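Local coordinates for protein adenylyl-sulfate kinase 1, chloroplastic (Arabidopsis thaliana, PDB 3UIE) that phosphorylates adenosine 5'-phosphosulfate with ATP to make 3'-phosphoadenylyl sulfate, the activated sulfate that plants need for glucosinolate production and reproduction, at residues Cys26-Thr31 and Ile99-Leu104; Phe124-Met129 and Glu164-Cys169. One frame throughout, in Å; residues are numbered along the deposited sequence. Where two conformers were deposited one is given.

Interaction 1 of 2, residues Cys26-Thr31 and Ile99-Leu104; sequences CVIWVT and ICIASL. With ADX (adenosine-5'-phosphosulfate), chain D.
Trp29 lays its six-membered ring over Ala102: the methyl CB stands 4.2 Å from the ring centroid, 28° off the normal, a CH-pi contact displaced toward the CE3 rim. With its CG anti to the backbone N (chi1 -171°), the indole lies over the neighbouring strand, and its CZ2 also reaches Leu104 CD2, at 4.2 Å. On the other face of the sheet the branched side chains pack alongside one another. Ile28 CG1 meets Ile99 CG2 at 4.0 Å, pointing the same way, and Val30 CG2 meets Ile101 CG2 in the same manner; helix 38-51 packs on Val30, Ile101 and Ser103. Between the two layers of side chains, 26-31 and 99-103 run parallel, 18° apart, as neighbouring inner strands of the P-loop kinase sheet. Their ladder alternates donors and acceptors from Cys100 N to Cys26 O (2.9 Å) up to Val30 N to Ala102 O (2.7 Å), then lengthens to 3.3 Å between Leu104 N and Val30 O. Just beyond, Leu104 CA lies 3.4 Å from O2A of adenosine-5'-phosphosulfate. Trp29 NE1 and Leu104 O both hydrogen-bond Ser106 OG, the phosphoserine position by similarity, two bonds that would probably limit that hydroxyl's rotation; the substrate is bonded by Ser106 N.

Interaction 2 of 2, residues Phe124-Met129 and Glu164-Cys169; sequences FVEVFM and EPPLNC
Glu126 and Phe128 both hold CG anti to the backbone N (chi1 -168° and 180°), which carries their side chains from strand 124-129 to the loop 164-169; the glutamate then stays extended beyond CG. The strand belongs to the parallel sheet of the P-loop kinase fold, and the loop packs on one face of it before entering edge strand 171-173. Pro166 is shared by both side chains. Its CD sits over one face of the Phe128 ring, 3.8 Å from the centroid and 17° off the normal, a CH-pi contact, while its CG lies 3.6 Å from Glu126 OE2. Pro165 CB approaches the far end of the same ring, 3.8 Å from Phe128 CZ. Nearer the backbone, Cys169 SG rests 3.7 Å from Phe128 CB, and Cys169 CB is close to the Glu126 backbone carbonyl. No direct hydrogen bond joins the segments; proline carbons and the cysteine sulfur pack on Phe128, while the carboxylate is paired by charge: OE2 forms a salt bridge with Arg112 NE and OE1 with Arg116 NH2. An alanine here would remove the carboxylate and is likely to leave Arg112 and Arg116 without this shared partner, to open a gap beside Pro166 CB and CG, and to break the water link to the loop. That polar link between the segments is a single water, which donates to Glu126 OE1 at 2.9 Å and accepts from Asn168 N at 3.0 Å.

Overall arrangement
From the N terminus, strand 26-31 comes first, and interaction 1 closes when the chain returns 68 residues later as strand 99-103, having passed through helix 38-51, edge strand 56-60 and helix 76-95. After helix 109-117, strand 124-129 opens interaction 2, closed 35 residues on by loop 164-169. The two closures therefore follow in series, neither nested nor crossed. Their centres are 11 Å apart, and they meet because 26-31 and 124-129 are neighbouring strands: Trp29 O lies 2.7 Å from Val127 N, and Trp29 CB lies 3.3 Å from Phe124 CZ. Together they tie the sheet centre to the loop leading into edge strand 171-173.

Interaction 1 of 2, residues Cys26-Thr31 and Ile99-Leu104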
loop_
_atom_site.group_PDB
_atom_site.type_symbol
_atom_site.label_atom_id
_atom_site.label_comp_id
_atom_site.label_asym_id
_atom_site.label_seq_id
_atom_site.Cartn_x
_atom_site.Cartn_y
_atom_site.Cartn_z
ATOM N N CYS A 26 11.798 3.570 -2.818
ATOM C CA CYS A 26 12.596 2.407 -2.459
ATOM C C CYS A 26 11.961 1.726 -1.270
ATOM O O CYS A 26 11.021 2.253 -0.683
ATOM C CB CYS A 26 14.048 2.803 -2.153
ATOM S SG CYS A 26 14.234 4.095 -0.882
ATOM N N VAL A 27 12.464 0.545 -0.932
ATOM C CA VAL A 27 11.988 -0.178 0.239
ATOM C C VAL A 27 13.154 -0.356 1.201
ATOM O O VAL A 27 14.180 -0.904 0.814
ATOM C CB VAL A 27 11.485 -1.573 -0.153
ATOM C CG1 VAL A 27 11.059 -2.339 1.093
ATOM C CG2 VAL A 27 10.329 -1.459 -1.173
ATOM N N ILE A 28 12.995 0.116 2.438
ATOM C CA ILE A 28 13.985 -0.107 3.490
ATOM C C ILE A 28 13.400 -1.201 4.361
ATOM O O ILE A 28 12.466 -0.970 5.115
ATOM C CB ILE A 28 14.228 1.155 4.345
ATOM C CG1 ILE A 28 14.478 2.389 3.473
ATOM C CG2 ILE A 28 15.384 0.945 5.323
ATOM C CD1 ILE A 28 15.482 2.215 2.382
ATOM N N TRP A 29 13.935 -2.407 4.228
ATOM C CA TRP A 29 13.361 -3.568 4.893
ATOM C C TRP A 29 14.102 -3.840 6.200
ATOM O O TRP A 29 15.234 -4.348 6.183
ATOM C CB TRP A 29 13.391 -4.807 3.961
ATOM C CG TRP A 29 12.609 -5.928 4.547
ATOM C CD1 TRP A 29 13.011 -6.776 5.549
ATOM C CD2 TRP A 29 11.253 -6.271 4.250
ATOM N NE1 TRP A 29 11.993 -7.646 5.870
ATOM C CE2 TRP A 29 10.908 -7.356 5.094
ATOM C CE3 TRP A 29 10.306 -5.788 3.338
ATOM C CZ2 TRP A 29 9.651 -7.955 5.049
ATOM C CZ3 TRP A 29 9.057 -6.386 3.305
ATOM C CH2 TRP A 29 8.743 -7.457 4.155
ATOM N N VAL A 30 13.473 -3.493 7.323
ATOM C CA VAL A 30 14.101 -3.649 8.644
ATOM C C VAL A 30 13.636 -4.934 9.330
ATOM O O VAL A 30 12.449 -5.077 9.672
ATOM C CB VAL A 30 13.781 -2.441 9.563
ATOM C CG1 VAL A 30 14.589 -2.529 10.860
ATOM C CG2 VAL A 30 14.076 -1.140 8.849
ATOM N N THR A 31 14.572 -5.859 9.521
ATOM C CA THR A 31 14.280 -7.168 10.098
ATOM C C THR A 31 15.087 -7.424 11.385
ATOM O O THR A 31 16.163 -6.872 11.585
ATOM C CB THR A 31 14.548 -8.285 9.056
ATOM O OG1 THR A 31 14.285 -9.567 9.634
ATOM C CG2 THR A 31 16.007 -8.241 8.578
ATOM N N ILE A 99 9.805 6.567 0.078
ATOM C CA ILE A 99 10.783 5.765 0.804
ATOM C C ILE A 99 9.995 4.958 1.816
ATOM O O ILE A 99 9.554 5.475 2.844
ATOM C CB ILE A 99 11.832 6.651 1.499
ATOM C CG1 ILE A 99 12.618 7.432 0.437
ATOM C CG2 ILE A 99 12.799 5.798 2.371
ATOM C CD1 ILE A 99 13.351 8.661 0.957
ATOM N N CYS A 100 9.780 3.689 1.496
ATOM C CA CYS A 100 8.920 2.845 2.318
ATOM C C CYS A 100 9.749 2.049 3.313
ATOM O O CYS A 100 10.615 1.273 2.913
ATOM C CB CYS A 100 8.122 1.885 1.418
ATOM S SG CYS A 100 6.916 0.901 2.327
ATOM N N ILE A 101 9.493 2.251 4.607
ATOM C CA ILE A 101 10.245 1.564 5.645
ATOM C C ILE A 101 9.394 0.436 6.208
ATOM O O ILE A 101 8.360 0.687 6.812
ATOM C CB ILE A 101 10.597 2.527 6.787
ATOM C CG1 ILE A 101 11.360 3.741 6.236
ATOM C CG2 ILE A 101 11.406 1.788 7.887
ATOM C CD1 ILE A 101 11.400 4.916 7.207
ATOM N N ALA A 102 9.805 -0.805 5.972
ATOM C CA ALA A 102 9.054 -1.940 6.484
ATOM C C ALA A 102 9.735 -2.461 7.731
ATOM O O ALA A 102 10.920 -2.774 7.712
ATOM C CB ALA A 102 8.943 -3.037 5.421
ATOM N N SER A 103 8.994 -2.538 8.824
ATOM C CA SER A 103 9.555 -2.949 10.113
ATOM C C SER A 103 8.795 -4.155 10.649
ATOM O O SER A 103 7.783 -3.989 11.311
ATOM C CB SER A 103 9.469 -1.783 11.105
ATOM O OG SER A 103 9.791 -2.170 12.439
ATOM N N LEU A 104 9.264 -5.353 10.324
ATOM C CA LEU A 104 8.584 -6.597 10.662
ATOM C C LEU A 104 9.662 -7.556 11.118
ATOM O O LEU A 104 10.778 -7.507 10.601
ATOM C CB LEU A 104 7.971 -7.203 9.402
ATOM C CG LEU A 104 6.552 -7.051 8.883
ATOM C CD1 LEU A 104 6.281 -5.637 8.397
ATOM C CD2 LEU A 104 6.372 -8.046 7.747
HETATM S SB ADX D . 6.290 -11.566 11.519
HETATM O O1B ADX D . 5.076 -12.039 10.916
HETATM O O2B ADX D . 7.105 -12.734 11.923
HETATM O O3B ADX D . 7.086 -10.755 10.575
HETATM P PA ADX D . 5.439 -9.280 12.851
HETATM O O1A ADX D . 4.407 -9.036 11.781
HETATM O O2A ADX D . 6.538 -8.229 12.834
HETATM O O3A ADX D . 6.001 -10.771 12.768
HETATM O "O5'" ADX D . 4.684 -9.227 14.234
HETATM C "C5'" ADX D . 5.419 -9.157 15.418
HETATM C "C4'" ADX D . 4.733 -8.590 16.548
HETATM O "O4'" ADX D . 3.649 -9.438 16.913
HETATM C "C3'" ADX D . 5.668 -8.536 17.702
HETATM O "O3'" ADX D . 5.745 -7.219 18.149
HETATM C "C2'" ADX D . 5.068 -9.273 18.736
HETATM O "O2'" ADX D . 4.710 -8.337 19.698
HETATM C "C1'" ADX D . 3.812 -9.865 18.231
HETATM N N9 ADX D . 3.778 -11.294 18.393
HETATM C C8 ADX D . 2.733 -12.014 18.864
HETATM N N7 ADX D . 3.040 -13.322 18.794
HETATM C C5 ADX D . 4.283 -13.431 18.278
HETATM C C6 ADX D . 5.128 -14.519 17.981
HETATM N N6 ADX D . 4.681 -15.854 18.216
HETATM N N1 ADX D . 6.362 -14.293 17.466
HETATM C C2 ADX D . 6.781 -13.037 17.232
HETATM N N3 ADX D . 5.993 -11.972 17.506
HETATM C C4 ADX D . 4.754 -12.137 18.020
#

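Interaction 2 of 2, residues Phe124-Met129 and Glu164-Cys169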
loop_
_atom_site.group_PDB
_atom_site.type_symbol
_atom_site.label_atom_id
_atom_site.label_comp_id
_atom_site.label_asym_id
_atom_site.label_seq_id
_atom_site.Cartn_x
_atom_site.Cartn_y
_atom_site.Cartn_z
ATOM N N PHE A 124 15.828 -2.277 -2.975
ATOM C CA PHE A 124 15.503 -2.984 -1.743
ATOM C C PHE A 124 16.720 -2.966 -0.830
ATOM O O PHE A 124 17.757 -3.537 -1.156
ATOM C CB PHE A 124 15.098 -4.419 -2.068
ATOM C CG PHE A 124 14.607 -5.207 -0.888
ATOM C CD1 PHE A 124 13.257 -5.239 -0.591
ATOM C CD2 PHE A 124 15.487 -5.946 -0.099
ATOM C CE1 PHE A 124 12.777 -5.976 0.464
ATOM C CE2 PHE A 124 15.012 -6.692 0.965
ATOM C CZ PHE A 124 13.640 -6.701 1.241
ATOM N N VAL A 125 16.599 -2.280 0.299
ATOM C CA VAL A 125 17.707 -2.121 1.225
ATOM C C VAL A 125 17.396 -2.895 2.483
ATOM O O VAL A 125 16.584 -2.461 3.299
ATOM C CB VAL A 125 17.916 -0.645 1.586
ATOM C CG1 VAL A 125 19.139 -0.485 2.515
ATOM C CG2 VAL A 125 18.068 0.189 0.306
ATOM N N GLU A 126 18.044 -4.046 2.643
ATOM C CA GLU A 126 17.776 -4.901 3.795
ATOM C C GLU A 126 18.606 -4.437 4.982
ATOM O O GLU A 126 19.831 -4.380 4.912
ATOM C CB GLU A 126 18.092 -6.353 3.438
ATOM C CG GLU A 126 17.603 -7.381 4.438
ATOM C CD GLU A 126 17.752 -8.796 3.910
ATOM O OE1 GLU A 126 18.488 -8.979 2.920
ATOM O OE2 GLU A 126 17.123 -9.720 4.477
ATOM N N VAL A 127 17.928 -4.122 6.077
ATOM C CA VAL A 127 18.557 -3.567 7.263
ATOM C C VAL A 127 18.381 -4.544 8.423
ATOM O O VAL A 127 17.257 -4.838 8.812
ATOM C CB VAL A 127 17.926 -2.197 7.622
ATOM C CG1 VAL A 127 18.516 -1.648 8.908
ATOM C CG2 VAL A 127 18.118 -1.215 6.468
ATOM N N PHE A 128 19.492 -5.081 8.940
ATOM C CA PHE A 128 19.437 -6.090 9.994
ATOM C C PHE A 128 19.693 -5.431 11.340
ATOM O O PHE A 128 20.750 -4.829 11.553
ATOM C CB PHE A 128 20.504 -7.177 9.734
ATOM C CG PHE A 128 20.543 -8.284 10.767
ATOM C CD1 PHE A 128 19.396 -8.704 11.427
ATOM C CD2 PHE A 128 21.748 -8.908 11.072
ATOM C CE1 PHE A 128 19.452 -9.727 12.365
ATOM C CE2 PHE A 128 21.809 -9.924 12.017
ATOM C CZ PHE A 128 20.656 -10.335 12.668
ATOM N N MET A 129 18.729 -5.546 12.253
ATOM C CA MET A 129 18.951 -5.144 13.633
ATOM C C MET A 129 19.692 -6.278 14.348
ATOM O O MET A 129 19.080 -7.195 14.906
ATOM C CB MET A 129 17.633 -4.832 14.335
ATOM C CG MET A 129 16.772 -3.761 13.621
ATOM S SD MET A 129 17.697 -2.259 13.194
ATOM C CE MET A 129 17.968 -1.563 14.825
ATOM N N GLU A 164 16.023 -16.377 11.076
ATOM C CA GLU A 164 17.107 -16.574 10.121
ATOM C C GLU A 164 17.726 -15.244 9.702
ATOM O O GLU A 164 17.140 -14.507 8.916
ATOM C CB GLU A 164 16.584 -17.342 8.902
ATOM C CG GLU A 164 15.971 -18.693 9.281
ATOM C CD GLU A 164 15.360 -19.434 8.103
ATOM O OE1 GLU A 164 14.963 -18.778 7.121
ATOM O OE2 GLU A 164 15.276 -20.678 8.161
ATOM N N PRO A 165 18.916 -14.919 10.242
ATOM C CA PRO A 165 19.499 -13.622 9.887
ATOM C C PRO A 165 19.849 -13.504 8.402
ATOM O O PRO A 165 20.107 -14.503 7.734
ATOM C CB PRO A 165 20.768 -13.568 10.745
ATOM C CG PRO A 165 21.106 -14.986 10.987
ATOM C CD PRO A 165 19.788 -15.683 11.147
ATOM N N PRO A 166 19.847 -12.272 7.884
ATOM C CA PRO A 166 20.233 -12.042 6.493
ATOM C C PRO A 166 21.692 -12.433 6.294
ATOM O O PRO A 166 22.505 -12.220 7.183
ATOM C CB PRO A 166 20.074 -10.528 6.328
ATOM C CG PRO A 166 19.120 -10.123 7.401
ATOM C CD PRO A 166 19.422 -11.033 8.558
ATOM N N LEU A 167 21.998 -12.995 5.136
ATOM C CA LEU A 167 23.354 -13.439 4.828
ATOM C C LEU A 167 24.135 -12.347 4.119
ATOM O O LEU A 167 25.357 -12.346 4.124
ATOM C CB LEU A 167 23.311 -14.688 3.950
ATOM C CG LEU A 167 22.563 -15.873 4.550
ATOM C CD1 LEU A 167 22.627 -17.069 3.626
ATOM C CD2 LEU A 167 23.123 -16.205 5.915
ATOM N N ASN A 168 23.429 -11.409 3.499
ATOM C CA ASN A 168 24.109 -10.401 2.708
ATOM C C ASN A 168 23.354 -9.087 2.677
ATOM O O ASN A 168 23.020 -8.579 1.608
ATOM C CB ASN A 168 24.315 -10.909 1.279
ATOM C CG ASN A 168 25.400 -10.149 0.553
ATOM O OD1 ASN A 168 26.317 -9.617 1.181
ATOM N ND2 ASN A 168 25.299 -10.079 -0.773
ATOM N N CYS A 169 23.073 -8.533 3.845
ATOM C CA CYS A 169 22.213 -7.348 3.874
ATOM C C CYS A 169 23.040 -6.108 3.586
ATOM O O CYS A 169 24.269 -6.124 3.733
ATOM C CB CYS A 169 21.492 -7.232 5.210
ATOM S SG CYS A 169 22.567 -7.039 6.611
HETATM O O HOH W 1 20.635 -10.857 2.522
#